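Local coordinates for protein Ps01740 (Pseudomonas sp. UW4, PDB 5UIF) that probably acts as a dehalogenase-like enzyme of the tautomerase superfamily, related to cis-3-chloroacrylic acid dehalogenase, at residues 33-36 with 37-40; 73-76 with 77-81. One frame throughout, in Å; residues are numbered along the deposited sequence.

Interaction 1: 33-36 with 37-40; sequences GAPA and SYVH
The phenol ring of Tyr38 and the pyrrolidine ring of Pro35 meet obliquely, neither squarely face-on nor edge-on. The proline reaches in with its CG, which lies 3.5 Å from CD2 of Tyr38, and CE2 of the same ring side is the next atom along; its CB sits further off. With CG of Tyr38 placed beside its own backbone N and anti to the carbonyl carbon (chi1 -68°), the ring swings back along the chain to meet the proline, while Tyr38 also touches Pro1 and Glu112. At the Ala36 carbonyl, Val39 N donates to Ala36 O at 2.9 Å, arriving from above the carbonyl plane rather than within it. Together with the backbone angles of Ser37 and Tyr38 this bond defines a type I beta turn, Ala36 to Val39, which takes the chain from the end of helix 14-32 into strand 40-46. Inside the bend Val39 packs against the backbone: its CG2 lies 3.7 Å from Pro35 O and about as far from Ala36 O. Ser37 OG comes no nearer to the proline side chain than 4.0 Å, at CB of Pro35. On the flank toward helix 14-32, Ala36 and Val39 both touch Thr25. Ala36 packs as well on Ala54 of the second subunit. Chemically, then, one backbone hydrogen bond closes the turn, and the side chains add apolar contact: proline on tyrosine at the surface, the buried valine against the Pro35 and Ala36 carbonyl oxygens.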
loop_
_atom_site.group_PDB
_atom_site.type_symbol
_atom_site.label_atom_id
_atom_site.label_comp_id
_atom_site.label_asym_id
_atom_site.label_seq_id
_atom_site.Cartn_x
_atom_site.Cartn_y
_atom_site.Cartn_z
ATOM N N GLY A 33 11.929 -1.832 20.640
ATOM C CA GLY A 33 11.979 -1.036 21.853
ATOM C C GLY A 33 11.210 0.263 21.706
ATOM O O GLY A 33 11.551 1.272 22.321
ATOM N N ALA A 34 10.167 0.231 20.884
ATOM C CA ALA A 34 9.340 1.406 20.638
ATOM C C ALA A 34 8.008 1.292 21.373
ATOM O O ALA A 34 7.462 0.196 21.499
ATOM C CB ALA A 34 9.112 1.591 19.144
ATOM N N PRO A 35 7.481 2.425 21.867
ATOM C CA PRO A 35 6.213 2.443 22.607
ATOM C C PRO A 35 5.031 1.964 21.767
ATOM O O PRO A 35 5.026 2.132 20.548
ATOM C CB PRO A 35 6.048 3.918 22.991
ATOM C CG PRO A 35 6.917 4.667 22.040
ATOM C CD PRO A 35 8.078 3.768 21.768
ATOM N N ALA A 36 4.039 1.375 22.428
ATOM C CA ALA A 36 2.896 0.778 21.745
ATOM C C ALA A 36 1.972 1.822 21.125
ATOM O O ALA A 36 1.257 1.533 20.165
ATOM C CB ALA A 36 2.115 -0.104 22.709
ATOM N N SER A 37 1.993 3.035 21.671
ATOM C CA SER A 37 1.093 4.098 21.229
ATOM C C SER A 37 1.304 4.482 19.765
ATOM O O SER A 37 0.396 4.999 19.116
ATOM C CB SER A 37 1.263 5.334 22.116
ATOM O OG SER A 37 2.605 5.787 22.106
ATOM N N TYR A 38 2.502 4.227 19.251
ATOM C CA TYR A 38 2.830 4.569 17.871
ATOM C C TYR A 38 2.544 3.412 16.919
ATOM O O TYR A 38 2.598 3.574 15.701
ATOM C CB TYR A 38 4.298 4.989 17.760
ATOM C CG TYR A 38 4.617 6.299 18.445
ATOM C CD1 TYR A 38 4.678 7.485 17.726
ATOM C CD2 TYR A 38 4.855 6.351 19.812
ATOM C CE1 TYR A 38 4.970 8.684 18.347
ATOM C CE2 TYR A 38 5.147 7.546 20.442
ATOM C CZ TYR A 38 5.203 8.709 19.705
ATOM O OH TYR A 38 5.493 9.903 20.327
ATOM N N VAL A 39 2.236 2.248 17.480
ATOM C CA VAL A 39 1.990 1.052 16.679
ATOM C C VAL A 39 0.551 0.994 16.175
ATOM O O VAL A 39 -0.390 0.910 16.964
ATOM C CB VAL A 39 2.292 -0.229 17.477
ATOM C CG1 VAL A 39 2.027 -1.459 16.625
ATOM C CG2 VAL A 39 3.730 -0.217 17.973
ATOM N N HIS A 40 0.389 1.035 14.856
ATOM C CA HIS A 40 -0.933 0.974 14.242
ATOM C C HIS A 40 -1.081 -0.271 13.376
ATOM O O HIS A 40 -0.195 -0.595 12.586
ATOM C CB HIS A 40 -1.196 2.227 13.403
ATOM C CG HIS A 40 -0.921 3.508 14.125
ATOM N ND1 HIS A 40 -1.810 4.062 15.024
ATOM C CD2 HIS A 40 0.140 4.348 14.081
ATOM C CE1 HIS A 40 -1.306 5.184 15.502
ATOM N NE2 HIS A 40 -0.123 5.381 14.946
#

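Interaction 2: 73-76 with 77-81; sequences QATR and HAILR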
loop_
_atom_site.group_PDB
_atom_site.type_symbol
_atom_site.label_atom_id
_atom_site.label_comp_id
_atom_site.label_asym_id
_atom_site.label_seq_id
_atom_site.Cartn_x
_atom_site.Cartn_y
_atom_site.Cartn_z
ATOM N N GLN A 73 19.606 -6.205 10.961
ATOM C CA GLN A 73 18.859 -7.196 10.195
ATOM C C GLN A 73 18.269 -8.283 11.087
ATOM O O GLN A 73 17.168 -8.775 10.834
ATOM C CB GLN A 73 19.755 -7.824 9.124
ATOM C CG GLN A 73 19.104 -8.961 8.351
ATOM C CD GLN A 73 17.764 -8.574 7.755
ATOM O OE1 GLN A 73 17.589 -7.463 7.252
ATOM N NE2 GLN A 73 16.805 -9.492 7.813
ATOM N N ALA A 74 19.005 -8.653 12.132
ATOM C CA ALA A 74 18.548 -9.667 13.075
ATOM C C ALA A 74 17.232 -9.255 13.728
ATOM O O ALA A 74 16.377 -10.094 14.009
ATOM C CB ALA A 74 19.609 -9.922 14.134
ATOM N N THR A 75 17.079 -7.955 13.960
ATOM C CA THR A 75 15.853 -7.413 14.533
ATOM C C THR A 75 14.681 -7.581 13.569
ATOM O O THR A 75 13.595 -8.006 13.966
ATOM C CB THR A 75 16.012 -5.923 14.889
ATOM O OG1 THR A 75 17.007 -5.779 15.911
ATOM C CG2 THR A 75 14.698 -5.344 15.386
ATOM N N ARG A 76 14.912 -7.251 12.302
ATOM C CA ARG A 76 13.882 -7.360 11.274
ATOM C C ARG A 76 13.430 -8.804 11.086
ATOM O O ARG A 76 12.233 -9.090 11.061
ATOM C CB ARG A 76 14.392 -6.804 9.945
ATOM C CG ARG A 76 13.349 -6.784 8.842
ATOM C CD ARG A 76 13.999 -6.589 7.485
ATOM N NE ARG A 76 15.124 -5.662 7.550
ATOM C CZ ARG A 76 15.014 -4.341 7.453
ATOM N NH1 ARG A 76 16.097 -3.579 7.524
ATOM N NH2 ARG A 76 13.822 -3.783 7.286
ATOM N N HIS A 77 14.400 -9.704 10.948
ATOM C CA HIS A 77 14.125 -11.126 10.762
ATOM C C HIS A 77 13.298 -11.692 11.910
ATOM O O HIS A 77 12.407 -12.517 11.698
ATOM C CB HIS A 77 15.433 -11.907 10.628
ATOM C CG HIS A 77 15.248 -13.392 10.578
ATOM N ND1 HIS A 77 14.876 -14.059 9.431
ATOM C CD2 HIS A 77 15.380 -14.339 11.537
ATOM C CE1 HIS A 77 14.788 -15.352 9.685
ATOM N NE2 HIS A 77 15.089 -15.549 10.955
ATOM N N ALA A 78 13.599 -11.242 13.125
ATOM C CA ALA A 78 12.869 -11.676 14.309
ATOM C C ALA A 78 11.410 -11.241 14.231
ATOM O O ALA A 78 10.511 -11.968 14.653
ATOM C CB ALA A 78 13.521 -11.126 15.567
ATOM N N ILE A 79 11.182 -10.052 13.684
ATOM C CA ILE A 79 9.831 -9.542 13.495
ATOM C C ILE A 79 9.111 -10.338 12.411
ATOM O O ILE A 79 7.955 -10.726 12.579
ATOM C CB ILE A 79 9.834 -8.048 13.121
ATOM C CG1 ILE A 79 10.510 -7.228 14.220
ATOM C CG2 ILE A 79 8.416 -7.552 12.889
ATOM C CD1 ILE A 79 10.606 -5.751 13.910
ATOM N N LEU A 80 9.808 -10.581 11.302
ATOM C CA LEU A 80 9.262 -11.358 10.191
ATOM C C LEU A 80 8.815 -12.747 10.633
ATOM O O LEU A 80 7.694 -13.170 10.343
ATOM C CB LEU A 80 10.298 -11.487 9.071
ATOM C CG LEU A 80 10.517 -10.283 8.156
ATOM C CD1 LEU A 80 11.745 -10.497 7.288
ATOM C CD2 LEU A 80 9.292 -10.054 7.290
ATOM N N ARG A 81 9.701 -13.445 11.334
ATOM C CA ARG A 81 9.449 -14.813 11.779
ATOM C C ARG A 81 8.265 -14.916 12.729
ATOM O O ARG A 81 7.389 -15.765 12.557
ATOM C CB ARG A 81 10.697 -15.382 12.456
ATOM C CG ARG A 81 11.381 -16.476 11.661
ATOM C CD ARG A 81 10.504 -17.714 11.589
ATOM N NE ARG A 81 10.934 -18.620 10.532
ATOM C CZ ARG A 81 10.283 -18.793 9.387
ATOM N NH1 ARG A 81 9.160 -18.125 9.156
ATOM N NH2 ARG A 81 10.749 -19.636 8.476
#
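Gln73 and His77 cross at a slant, one helical turn apart in the opening turns of helix 73-91, with NE2 of Gln73 4.0 Å from CB of His77 and the amide and imidazole planes 57° apart. The looser, more exposed side is that of Ala74 and His77, with Gln73 at its border, although His77 packs on Met111 of the third subunit. The packed side is built from Arg76, Ile79 and Leu80. CG of Arg76 runs 4.3 Å from CD1 of Leu80, and CG1 of Ile79 lies close to Thr75 O. The i to i+4 backbone bonds of the helix serve both sides, His77 N to Gln73 O on the exposed one and Leu80 N to Arg76 O on the buried one, both 2.9 Å.

The Arg76 guanidinium belongs to the packed side. The arginine chain starts out extended and bends at chi3 (-38°), turning NE toward the glutamine; NE donates to Gln73 OE1 at 3.1 Å and 153°, with the oxygen close to the guanidinium plane. NH1 forms a salt bridge with Asp104, NH2 bonds to Val102 O, and Trp109 of the third subunit makes a cation-pi contact, so the group is fixed in rotation by several partners. Gln73 meanwhile spends its NE2 on Ser108 O of that subunit, making one amide a link between arginine and neighbour. With an alanine here in place of the glutamine, Arg76 NE and Ser108 O of the third subunit would probably each lose a partner, and the guanidinium would be held less firmly in its orientation.

In the beta-alpha-beta unit of strand 61-68, helix 73-91 and strand 98-105, Ile79 and Leu80 lie on Val102 of the last strand, while Thr75, Ala78 and Ile79 meet Glu31 of helix 14-32.

Overall arrangement
Interaction 1 and interaction 2 do not touch: their centres are about 17 Å apart and their nearest atoms about 7 Å. Helix 14-32 is a neighbour of both, meeting residues 37-40 through Thr25 and His28 and residues 73-81 through Glu31 and Thr32. Beyond it they serve different margins of the four-stranded sheet, since interaction 1 leads into strand 40-46 and interaction 2 packs on strand 98-105, the two outermost strands within the chain. They also face different subunits of the trimer, the second and the third. Interaction 1 lies against Pro1, the position that carries the reactive amino-terminal proline in characterised relatives.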